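Local coordinates for protein glucanase (Clostridium thermocellum, PDB 5GXX) that probably hydrolyses internal beta-1,4-glucosidic bonds of cellulose, as a family 9 endoglucanase of the bacterial cellulosome, at residues Met67-Tyr75 against Thr307-Asp317; Trp48-Lys56 against Gly123-Arg134. The protein carries 1 engineered substitution. All coordinates share one frame; numbering follows the deposited sequence.

Interaction 1. Residues Met67-Tyr75 against Thr307-Asp317; sequences MLGWALYEY and TEAFLAFVYAD
Phe-310 pushes its ring into the hollow formed by Met-67, Trp-70, Ala-71 and Tyr-75, a knob-into-hole fit between two helix segments that run roughly parallel, 27° apart. With CG anti to the backbone N (chi1 -177°), the ring reaches across to helix 58-75 and lands edge first on Trp-70. CE2 of Phe-310 stands over one indole face, 3.6 Å from Trp-70 CD2, in a T-shaped pair with planes at 72° and six-membered ring centroids 5.0 Å apart. Two more contacts lie along the rim of the phenyl ring: Met-67, its chain folded back at chi2 and chi3, sets CE 3.7 Å from Phe-310 CD2, while Tyr-75 CE2 comes to 3.7 Å from Phe-310 CE1. Leu-311 CD1 touches the far end of the indole, 3.8 Å from Trp-70 CZ3. Trp-70 NE1 donates nearly in its ring plane to the anti lone pair of Glu-74 OE2, 2.8 Å away, and Arg-258 forms a salt bridge to the same oxygen. Tyr-75 OH donates to Asp-317 OD2 at 2.6 Å, meeting the carboxylate on its anti side; Arg-424 of helix 412-429 pairs with that oxygen too. The aromatic interior is thus bordered by carboxylate oxygens that each take an N-H or O-H together with an arginine, an arrangement that probably keeps both acids ionised and fixes the rotation of the indole.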
loop_
_atom_site.group_PDB
_atom_site.type_symbol
_atom_site.label_atom_id
_atom_site.label_comp_id
_atom_site.label_asym_id
_atom_site.label_seq_id
_atom_site.Cartn_x
_atom_site.Cartn_y
_atom_site.Cartn_z
ATOM N N MET A 67 -19.625 -38.856 -25.638
ATOM C CA MET A 67 -20.070 -38.375 -26.946
ATOM C C MET A 67 -18.983 -38.514 -28.007
ATOM O O MET A 67 -19.324 -38.832 -29.147
ATOM C CB MET A 67 -20.470 -36.912 -26.834
ATOM C CG MET A 67 -21.681 -36.646 -25.977
ATOM S SD MET A 67 -23.131 -37.550 -26.499
ATOM C CE MET A 67 -23.622 -36.693 -28.002
ATOM N N LEU A 68 -17.711 -38.330 -27.657
ATOM C CA LEU A 68 -16.621 -38.639 -28.590
ATOM C C LEU A 68 -16.611 -40.126 -28.946
ATOM O O LEU A 68 -16.390 -40.481 -30.111
ATOM C CB LEU A 68 -15.257 -38.210 -28.049
ATOM C CG LEU A 68 -15.042 -36.704 -27.861
ATOM C CD1 LEU A 68 -13.554 -36.406 -27.641
ATOM C CD2 LEU A 68 -15.569 -35.843 -29.017
ATOM N N GLY A 69 -16.874 -40.970 -27.943
ATOM C CA GLY A 69 -16.997 -42.409 -28.162
ATOM C C GLY A 69 -18.155 -42.704 -29.092
ATOM O O GLY A 69 -18.012 -43.506 -30.028
ATOM N N TRP A 70 -19.284 -42.029 -28.871
ATOM C CA TRP A 70 -20.476 -42.266 -29.682
ATOM C C TRP A 70 -20.175 -41.866 -31.124
ATOM O O TRP A 70 -20.591 -42.575 -32.045
ATOM C CB TRP A 70 -21.700 -41.546 -29.099
ATOM C CG TRP A 70 -23.033 -41.964 -29.668
ATOM C CD1 TRP A 70 -23.266 -42.990 -30.529
ATOM C CD2 TRP A 70 -24.317 -41.376 -29.389
ATOM N NE1 TRP A 70 -24.608 -43.068 -30.827
ATOM C CE2 TRP A 70 -25.275 -42.089 -30.136
ATOM C CE3 TRP A 70 -24.742 -40.285 -28.609
ATOM C CZ2 TRP A 70 -26.638 -41.766 -30.106
ATOM C CZ3 TRP A 70 -26.087 -39.974 -28.572
ATOM C CH2 TRP A 70 -27.020 -40.693 -29.335
ATOM N N ALA A 71 -19.449 -40.761 -31.318
ATOM C CA ALA A 71 -19.064 -40.342 -32.669
ATOM C C ALA A 71 -18.295 -41.448 -33.402
ATOM O O ALA A 71 -18.576 -41.754 -34.571
ATOM C CB ALA A 71 -18.263 -39.059 -32.611
ATOM N N LEU A 72 -17.335 -42.050 -32.706
ATOM C CA LEU A 72 -16.551 -43.139 -33.268
ATOM C C LEU A 72 -17.415 -44.372 -33.499
ATOM O O LEU A 72 -17.234 -45.055 -34.510
ATOM C CB LEU A 72 -15.360 -43.471 -32.360
ATOM C CG LEU A 72 -14.185 -42.484 -32.363
ATOM C CD1 LEU A 72 -13.224 -42.737 -31.198
ATOM C CD2 LEU A 72 -13.400 -42.462 -33.679
ATOM N N TYR A 73 -18.343 -44.655 -32.580
ATOM C CA TYR A 73 -19.215 -45.826 -32.667
ATOM C C TYR A 73 -20.097 -45.783 -33.910
ATOM O O TYR A 73 -20.307 -46.803 -34.561
ATOM C CB TYR A 73 -20.056 -45.963 -31.388
ATOM C CG TYR A 73 -20.979 -47.157 -31.333
ATOM C CD1 TYR A 73 -20.530 -48.405 -30.881
ATOM C CD2 TYR A 73 -22.318 -47.037 -31.685
ATOM C CE1 TYR A 73 -21.390 -49.500 -30.821
ATOM C CE2 TYR A 73 -23.182 -48.117 -31.620
ATOM C CZ TYR A 73 -22.709 -49.353 -31.193
ATOM O OH TYR A 73 -23.596 -50.410 -31.143
ATOM N N GLU A 74 -20.575 -44.594 -34.262
ATOM C CA GLU A 74 -21.458 -44.451 -35.425
ATOM C C GLU A 74 -20.708 -44.289 -36.734
ATOM O O GLU A 74 -21.117 -44.847 -37.756
ATOM C CB GLU A 74 -22.355 -43.220 -35.257
ATOM C CG GLU A 74 -23.270 -43.309 -34.044
ATOM C CD GLU A 74 -24.283 -44.423 -34.134
ATOM O OE1 GLU A 74 -24.565 -44.929 -35.250
ATOM O OE2 GLU A 74 -24.835 -44.796 -33.079
ATOM N N TYR A 75 -19.638 -43.503 -36.701
ATOM C CA TYR A 75 -19.070 -42.943 -37.920
ATOM C C TYR A 75 -17.559 -43.171 -38.033
ATOM O O TYR A 75 -16.935 -42.723 -38.994
ATOM C CB TYR A 75 -19.513 -41.462 -38.084
ATOM C CG TYR A 75 -21.035 -41.283 -38.109
ATOM C CD1 TYR A 75 -21.829 -42.028 -38.980
ATOM C CD2 TYR A 75 -21.687 -40.351 -37.282
ATOM C CE1 TYR A 75 -23.214 -41.899 -39.009
ATOM C CE2 TYR A 75 -23.087 -40.215 -37.303
ATOM C CZ TYR A 75 -23.841 -40.991 -38.172
ATOM O OH TYR A 75 -25.225 -40.901 -38.240
ATOM N N THR A 307 -25.582 -30.605 -30.722
ATOM C CA THR A 307 -25.731 -31.934 -30.105
ATOM C C THR A 307 -26.993 -32.596 -30.647
ATOM O O THR A 307 -26.983 -33.779 -31.035
ATOM C CB THR A 307 -25.769 -31.845 -28.557
ATOM O OG1 THR A 307 -24.537 -31.266 -28.097
ATOM C CG2 THR A 307 -25.953 -33.249 -27.947
ATOM N N GLU A 308 -28.071 -31.817 -30.729
ATOM C CA GLU A 308 -29.328 -32.335 -31.295
ATOM C C GLU A 308 -29.132 -32.682 -32.762
ATOM O O GLU A 308 -29.739 -33.650 -33.233
ATOM C CB GLU A 308 -30.478 -31.349 -31.093
ATOM C CG GLU A 308 -30.876 -31.248 -29.623
ATOM C CD GLU A 308 -31.450 -32.558 -29.110
ATOM O OE1 GLU A 308 -32.179 -33.240 -29.873
ATOM O OE2 GLU A 308 -31.198 -32.957 -27.946
ATOM N N ALA A 309 -28.290 -31.928 -33.478
ATOM C CA ALA A 309 -27.959 -32.296 -34.859
ATOM C C ALA A 309 -27.375 -33.711 -34.914
ATOM O O ALA A 309 -27.798 -34.519 -35.742
ATOM C CB ALA A 309 -27.031 -31.267 -35.534
ATOM N N PHE A 310 -26.458 -34.035 -34.003
ATOM C CA PHE A 310 -25.918 -35.398 -33.955
ATOM C C PHE A 310 -26.992 -36.436 -33.702
ATOM O O PHE A 310 -27.055 -37.426 -34.428
ATOM C CB PHE A 310 -24.798 -35.479 -32.919
ATOM C CG PHE A 310 -24.126 -36.829 -32.838
ATOM C CD1 PHE A 310 -23.644 -37.448 -33.987
ATOM C CD2 PHE A 310 -23.968 -37.465 -31.616
ATOM C CE1 PHE A 310 -23.009 -38.676 -33.927
ATOM C CE2 PHE A 310 -23.337 -38.708 -31.541
ATOM C CZ PHE A 310 -22.852 -39.315 -32.698
ATOM N N LEU A 311 -27.842 -36.219 -32.705
ATOM C CA LEU A 311 -28.914 -37.177 -32.439
ATOM C C LEU A 311 -29.845 -37.358 -33.631
ATOM O O LEU A 311 -30.265 -38.483 -33.932
ATOM C CB LEU A 311 -29.750 -36.730 -31.248
ATOM C CG LEU A 311 -29.337 -37.275 -29.879
ATOM C CD1 LEU A 311 -27.932 -36.837 -29.481
ATOM C CD2 LEU A 311 -30.339 -36.880 -28.802
ATOM N N ALA A 312 -30.155 -36.245 -34.305
ATOM C CA ALA A 312 -31.029 -36.268 -35.477
ATOM C C ALA A 312 -30.408 -37.042 -36.636
ATOM O O ALA A 312 -31.110 -37.830 -37.280
ATOM C CB ALA A 312 -31.416 -34.843 -35.888
ATOM N N PHE A 313 -29.108 -36.868 -36.871
ATOM C CA PHE A 313 -28.421 -37.643 -37.905
ATOM C C PHE A 313 -28.475 -39.137 -37.561
ATOM O O PHE A 313 -28.765 -39.968 -38.426
ATOM C CB PHE A 313 -26.946 -37.231 -38.048
ATOM C CG PHE A 313 -26.685 -35.958 -38.830
ATOM C CD1 PHE A 313 -27.276 -35.689 -40.065
ATOM C CD2 PHE A 313 -25.752 -35.052 -38.345
ATOM C CE1 PHE A 313 -26.987 -34.520 -40.765
ATOM C CE2 PHE A 313 -25.410 -33.895 -39.050
ATOM C CZ PHE A 313 -26.029 -33.622 -40.269
ATOM N N VAL A 314 -28.151 -39.488 -36.317
ATOM C CA VAL A 314 -28.116 -40.894 -35.913
ATOM C C VAL A 314 -29.505 -41.518 -36.065
ATOM O O VAL A 314 -29.650 -42.622 -36.592
ATOM C CB VAL A 314 -27.563 -41.076 -34.480
ATOM C CG1 VAL A 314 -27.747 -42.531 -34.014
ATOM C CG2 VAL A 314 -26.090 -40.705 -34.385
ATOM N N TYR A 315 -30.537 -40.792 -35.651
ATOM C CA TYR A 315 -31.888 -41.308 -35.742
ATOM C C TYR A 315 -32.325 -41.434 -37.204
ATOM O O TYR A 315 -32.838 -42.477 -37.617
ATOM C CB TYR A 315 -32.879 -40.471 -34.929
ATOM C CG TYR A 315 -34.232 -41.151 -34.917
ATOM C CD1 TYR A 315 -34.409 -42.381 -34.257
ATOM C CD2 TYR A 315 -35.326 -40.588 -35.588
ATOM C CE1 TYR A 315 -35.622 -43.041 -34.285
ATOM C CE2 TYR A 315 -36.562 -41.242 -35.600
ATOM C CZ TYR A 315 -36.697 -42.457 -34.941
ATOM O OH TYR A 315 -37.901 -43.125 -34.934
ATOM N N ALA A 316 -32.100 -40.394 -37.994
ATOM C CA ALA A 316 -32.455 -40.445 -39.412
ATOM C C ALA A 316 -31.764 -41.606 -40.121
ATOM O O ALA A 316 -32.368 -42.292 -40.936
ATOM C CB ALA A 316 -32.109 -39.131 -40.096
ATOM N N ASP A 317 -30.492 -41.829 -39.817
ATOM C CA ASP A 317 -29.756 -42.920 -40.448
ATOM C C ASP A 317 -30.251 -44.300 -40.038
ATOM O O ASP A 317 -29.952 -45.287 -40.724
ATOM C CB ASP A 317 -28.271 -42.807 -40.110
ATOM C CG ASP A 317 -27.570 -41.747 -40.926
ATOM O OD1 ASP A 317 -28.139 -41.312 -41.954
ATOM O OD2 ASP A 317 -26.449 -41.354 -40.543
#

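Interaction 2. Residues Trp48-Lys56 against Gly123-Arg134; sequences WYDAGDHVK and GSAEVIEKEMTR
His-54 packs its ring against the turn at Gly-123 to Ile-128, while its backbone carbonyl is taken by Arg-134. Starting at CB, the first neighbours are Arg-134 NH1 and the end of Ile-128. With CG anti to the carbonyl carbon (chi1 -57°), the ring is directed into the turn, and His-54 ND1 lies 3.9 Å from Ile-128 CD1. On the other flank His-54 CD2 meets Ala-125 CB at 3.5 Å, and Ala-125 CA sits over the imidazole face, a CH-pi contact 3.8 Å from the ring centroid. Gly-123 O, a buried carbonyl with no conventional partner in the model, lies at the ring edge, 3.1 Å from His-54 CE1. NE2, at the tip, passes close to Ala-125 N without bonding to it and has its polar partner in Thr-365. The CD2 edge of the imidazole is turned to Tyr-49: His-54 CD2 rests over one face of the phenol ring, toward its rim. The carbonyl oxygen of His-54 accepts from both terminal nitrogens of the guanidinium: Arg-134 NH2 at 2.9 Å, almost straight on (C=O...N 173°), and Arg-134 NH1 at 2.8 Å from well above the carbonyl plane. Asp-42 holds Arg-134 NE, so the group is fixed from two directions. In the fold, the loop lies beside helix 115-120, whose Asp-118 accepts from His-54 N and touches Ile-128, and beside strand 108-112, whose Ile-112 packs on Arg-134 and bonds through its backbone to Lys-56.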
loop_
_atom_site.group_PDB
_atom_site.type_symbol
_atom_site.label_atom_id
_atom_site.label_comp_id
_atom_site.label_asym_id
_atom_site.label_seq_id
_atom_site.Cartn_x
_atom_site.Cartn_y
_atom_site.Cartn_z
ATOM N N TRP A 48 -9.174 -33.496 -18.898
ATOM C CA TRP A 48 -9.352 -32.187 -19.523
ATOM C C TRP A 48 -9.761 -31.120 -18.528
ATOM O O TRP A 48 -10.626 -31.393 -17.690
ATOM C CB TRP A 48 -10.457 -32.199 -20.579
ATOM C CG TRP A 48 -10.206 -33.080 -21.774
ATOM C CD1 TRP A 48 -9.031 -33.213 -22.489
ATOM C CD2 TRP A 48 -11.155 -33.951 -22.398
ATOM N NE1 TRP A 48 -9.209 -34.106 -23.530
ATOM C CE2 TRP A 48 -10.497 -34.586 -23.480
ATOM C CE3 TRP A 48 -12.504 -34.261 -22.152
ATOM C CZ2 TRP A 48 -11.144 -35.491 -24.316
ATOM C CZ3 TRP A 48 -13.139 -35.174 -22.977
ATOM C CH2 TRP A 48 -12.458 -35.780 -24.050
ATOM N N TYR A 49 -9.214 -29.912 -18.689
ATOM C CA TYR A 49 -9.831 -28.734 -18.067
ATOM C C TYR A 49 -11.191 -28.544 -18.716
ATOM O O TYR A 49 -11.372 -28.805 -19.921
ATOM C CB TYR A 49 -8.968 -27.482 -18.236
ATOM C CG TYR A 49 -7.581 -27.703 -17.702
ATOM C CD1 TYR A 49 -7.400 -28.131 -16.390
ATOM C CD2 TYR A 49 -6.459 -27.504 -18.504
ATOM C CE1 TYR A 49 -6.138 -28.356 -15.881
ATOM C CE2 TYR A 49 -5.184 -27.707 -18.002
ATOM C CZ TYR A 49 -5.033 -28.129 -16.690
ATOM O OH TYR A 49 -3.763 -28.388 -16.229
ATOM N N ASP A 50 -12.170 -28.090 -17.944
ATOM C CA ASP A 50 -13.533 -28.114 -18.462
ATOM C C ASP A 50 -13.805 -27.126 -19.598
ATOM O O ASP A 50 -14.355 -27.495 -20.651
ATOM C CB ASP A 50 -14.527 -27.858 -17.326
ATOM C CG ASP A 50 -15.954 -27.870 -17.821
ATOM O OD1 ASP A 50 -16.425 -28.943 -18.268
ATOM O OD2 ASP A 50 -16.589 -26.788 -17.777
ATOM N N ALA A 51 -13.392 -25.886 -19.391
ATOM C CA ALA A 51 -13.841 -24.809 -20.256
ATOM C C ALA A 51 -12.652 -23.871 -20.433
ATOM O O ALA A 51 -11.568 -24.353 -20.770
ATOM C CB ALA A 51 -15.085 -24.107 -19.704
ATOM N N GLY A 52 -12.825 -22.567 -20.245
ATOM C CA GLY A 52 -11.682 -21.650 -20.280
ATOM C C GLY A 52 -11.055 -21.464 -18.914
ATOM O O GLY A 52 -10.279 -20.533 -18.699
ATOM N N ASP A 53 -11.377 -22.423 -18.044
ATOM C CA ASP A 53 -10.917 -22.496 -16.666
ATOM C C ASP A 53 -9.987 -23.683 -16.476
ATOM O O ASP A 53 -9.530 -24.304 -17.432
ATOM C CB ASP A 53 -12.125 -22.606 -15.720
ATOM C CG ASP A 53 -12.948 -23.861 -15.944
ATOM O OD1 ASP A 53 -12.703 -24.539 -16.968
ATOM O OD2 ASP A 53 -13.816 -24.180 -15.082
ATOM N N HIS A 54 -9.703 -24.020 -15.224
ATOM C CA HIS A 54 -8.780 -25.114 -14.968
ATOM C C HIS A 54 -9.323 -26.174 -14.006
ATOM O O HIS A 54 -8.577 -26.971 -13.436
ATOM C CB HIS A 54 -7.399 -24.575 -14.556
ATOM C CG HIS A 54 -6.817 -23.645 -15.574
ATOM N ND1 HIS A 54 -6.752 -22.280 -15.404
ATOM C CD2 HIS A 54 -6.363 -23.887 -16.829
ATOM C CE1 HIS A 54 -6.249 -21.723 -16.492
ATOM N NE2 HIS A 54 -6.008 -22.677 -17.373
ATOM N N VAL A 55 -10.638 -26.209 -13.847
ATOM C CA VAL A 55 -11.270 -27.244 -13.042
ATOM C C VAL A 55 -11.454 -28.512 -13.868
ATOM O O VAL A 55 -11.755 -28.433 -15.059
ATOM C CB VAL A 55 -12.641 -26.778 -12.516
ATOM C CG1 VAL A 55 -13.255 -27.839 -11.583
ATOM C CG2 VAL A 55 -12.505 -25.464 -11.770
ATOM N N LYS A 56 -11.270 -29.670 -13.237
ATOM C CA LYS A 56 -11.663 -30.948 -13.815
ATOM C C LYS A 56 -13.020 -31.308 -13.198
ATOM O O LYS A 56 -13.138 -31.684 -12.022
ATOM C CB LYS A 56 -10.571 -32.015 -13.611
ATOM C CG LYS A 56 -9.179 -31.608 -14.082
ATOM C CD LYS A 56 -8.188 -32.748 -13.861
ATOM C CE LYS A 56 -6.775 -32.278 -14.048
ATOM N NZ LYS A 56 -5.859 -33.414 -13.781
ATOM N N GLY A 123 -5.405 -16.555 -15.759
ATOM C CA GLY A 123 -4.018 -16.780 -16.148
ATOM C C GLY A 123 -3.864 -18.184 -16.695
ATOM O O GLY A 123 -4.832 -18.944 -16.746
ATOM N N SER A 124 -2.643 -18.524 -17.094
ATOM C CA SER A 124 -2.369 -19.730 -17.865
ATOM C C SER A 124 -2.222 -20.969 -16.984
ATOM O O SER A 124 -1.683 -20.901 -15.868
ATOM C CB SER A 124 -1.110 -19.524 -18.717
ATOM O OG SER A 124 -1.338 -18.491 -19.671
ATOM N N ALA A 125 -2.696 -22.096 -17.509
ATOM C CA ALA A 125 -2.670 -23.381 -16.822
ATOM C C ALA A 125 -1.329 -23.692 -16.154
ATOM O O ALA A 125 -1.283 -24.128 -15.006
ATOM C CB ALA A 125 -3.022 -24.509 -17.812
ATOM N N GLU A 126 -0.242 -23.455 -16.882
ATOM C CA GLU A 126 1.077 -23.906 -16.451
ATOM C C GLU A 126 1.616 -23.180 -15.217
ATOM O O GLU A 126 2.580 -23.653 -14.597
ATOM C CB GLU A 126 2.079 -23.762 -17.592
ATOM C CG GLU A 126 1.844 -24.647 -18.820
ATOM C CD GLU A 126 0.765 -24.134 -19.765
ATOM O OE1 GLU A 126 0.245 -23.001 -19.594
ATOM O OE2 GLU A 126 0.417 -24.917 -20.691
ATOM N N VAL A 127 1.021 -22.043 -14.875
ATOM C CA VAL A 127 1.507 -21.269 -13.726
ATOM C C VAL A 127 0.504 -21.203 -12.571
ATOM O O VAL A 127 0.788 -20.563 -11.558
ATOM C CB VAL A 127 1.979 -19.846 -14.140
ATOM C CG1 VAL A 127 3.177 -19.956 -15.100
ATOM C CG2 VAL A 127 0.840 -19.055 -14.756
ATOM N N ILE A 128 -0.635 -21.886 -12.672
ATOM C CA ILE A 128 -1.690 -21.759 -11.645
ATOM C C ILE A 128 -1.268 -22.221 -10.242
ATOM O O ILE A 128 -1.792 -21.720 -9.240
ATOM C CB ILE A 128 -3.034 -22.426 -12.072
ATOM C CG1 ILE A 128 -4.193 -21.914 -11.203
ATOM C CG2 ILE A 128 -2.930 -23.938 -12.006
ATOM C CD1 ILE A 128 -5.570 -22.291 -11.736
ATOM N N GLU A 129 -0.330 -23.160 -10.152
ATOM C CA GLU A 129 0.123 -23.643 -8.848
ATOM C C GLU A 129 0.923 -22.605 -8.063
ATOM O O GLU A 129 1.062 -22.743 -6.849
ATOM C CB GLU A 129 0.901 -24.953 -8.991
ATOM C CG GLU A 129 0.025 -26.084 -9.518
ATOM C CD GLU A 129 0.783 -27.376 -9.759
ATOM O OE1 GLU A 129 2.008 -27.333 -10.012
ATOM O OE2 GLU A 129 0.138 -28.441 -9.736
ATOM N N LYS A 130 1.424 -21.570 -8.735
ATOM C CA LYS A 130 2.043 -20.441 -8.051
ATOM C C LYS A 130 0.999 -19.541 -7.400
ATOM O O LYS A 130 1.307 -18.854 -6.424
ATOM C CB LYS A 130 2.922 -19.622 -9.004
ATOM C CG LYS A 130 4.143 -20.359 -9.571
ATOM C CD LYS A 130 5.159 -20.799 -8.513
ATOM C CE LYS A 130 5.852 -19.646 -7.820
ATOM N NZ LYS A 130 7.154 -20.098 -7.220
ATOM N N GLU A 131 -0.226 -19.558 -7.926
ATOM C CA GLU A 131 -1.334 -18.753 -7.412
ATOM C C GLU A 131 -2.128 -19.435 -6.290
ATOM O O GLU A 131 -2.498 -18.787 -5.304
ATOM C CB GLU A 131 -2.274 -18.358 -8.562
ATOM C CG GLU A 131 -3.573 -17.667 -8.123
ATOM C CD GLU A 131 -3.348 -16.299 -7.500
ATOM O OE1 GLU A 131 -2.260 -15.714 -7.674
ATOM O OE2 GLU A 131 -4.275 -15.782 -6.846
ATOM N N MET A 132 -2.411 -20.727 -6.431
ATOM C CA MET A 132 -3.274 -21.445 -5.496
ATOM C C MET A 132 -2.959 -22.937 -5.438
ATOM O O MET A 132 -2.292 -23.481 -6.319
ATOM C CB MET A 132 -4.743 -21.235 -5.866
ATOM C CG MET A 132 -5.190 -22.031 -7.099
ATOM S SD MET A 132 -6.807 -21.572 -7.748
ATOM C CE MET A 132 -6.493 -19.997 -8.529
ATOM N N THR A 133 -3.476 -23.578 -4.394
ATOM C CA THR A 133 -3.352 -25.016 -4.163
ATOM C C THR A 133 -4.712 -25.678 -4.382
ATOM O O THR A 133 -5.726 -25.280 -3.804
ATOM C CB THR A 133 -2.800 -25.311 -2.744
ATOM O OG1 THR A 133 -1.532 -24.662 -2.610
ATOM C CG2 THR A 133 -2.582 -26.802 -2.534
ATOM N N ARG A 134 -4.724 -26.686 -5.243
ATOM C CA ARG A 134 -5.976 -27.216 -5.754
ATOM C C ARG A 134 -6.471 -28.429 -4.969
ATOM O O ARG A 134 -5.771 -29.446 -4.874
ATOM C CB ARG A 134 -5.797 -27.605 -7.224
ATOM C CG ARG A 134 -5.592 -26.403 -8.111
ATOM C CD ARG A 134 -4.783 -26.729 -9.364
ATOM N NE ARG A 134 -5.315 -27.772 -10.242
ATOM C CZ ARG A 134 -6.327 -27.603 -11.092
ATOM N NH1 ARG A 134 -6.971 -26.445 -11.146
ATOM N NH2 ARG A 134 -6.701 -28.606 -11.884
#

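Overall arrangement
Both interactions belong to the family 9 catalytic module, an alpha/alpha barrel in this family, but their centres are 31 Å apart. Helix 58-75 connects them: it follows closely on the 48-56 loop, and Leu-68 of interaction 1, on a side of the helix turned from 307-317, packs its CD1 3.8 Å from CH2 of Trp-48 in interaction 2. Interaction 1 is helix packing, with the side chain of Met-67 about 13 Å from a bound calcium ion. Interaction 2 lies nearer the centre of the folded chain (about 9 Å from it, against 24 Å for interaction 1), and its loop bears the Asp-Ala-Gly-Asp sequence that contributes to the active site in family 9 relatives, consistent with a place at the catalytic cleft.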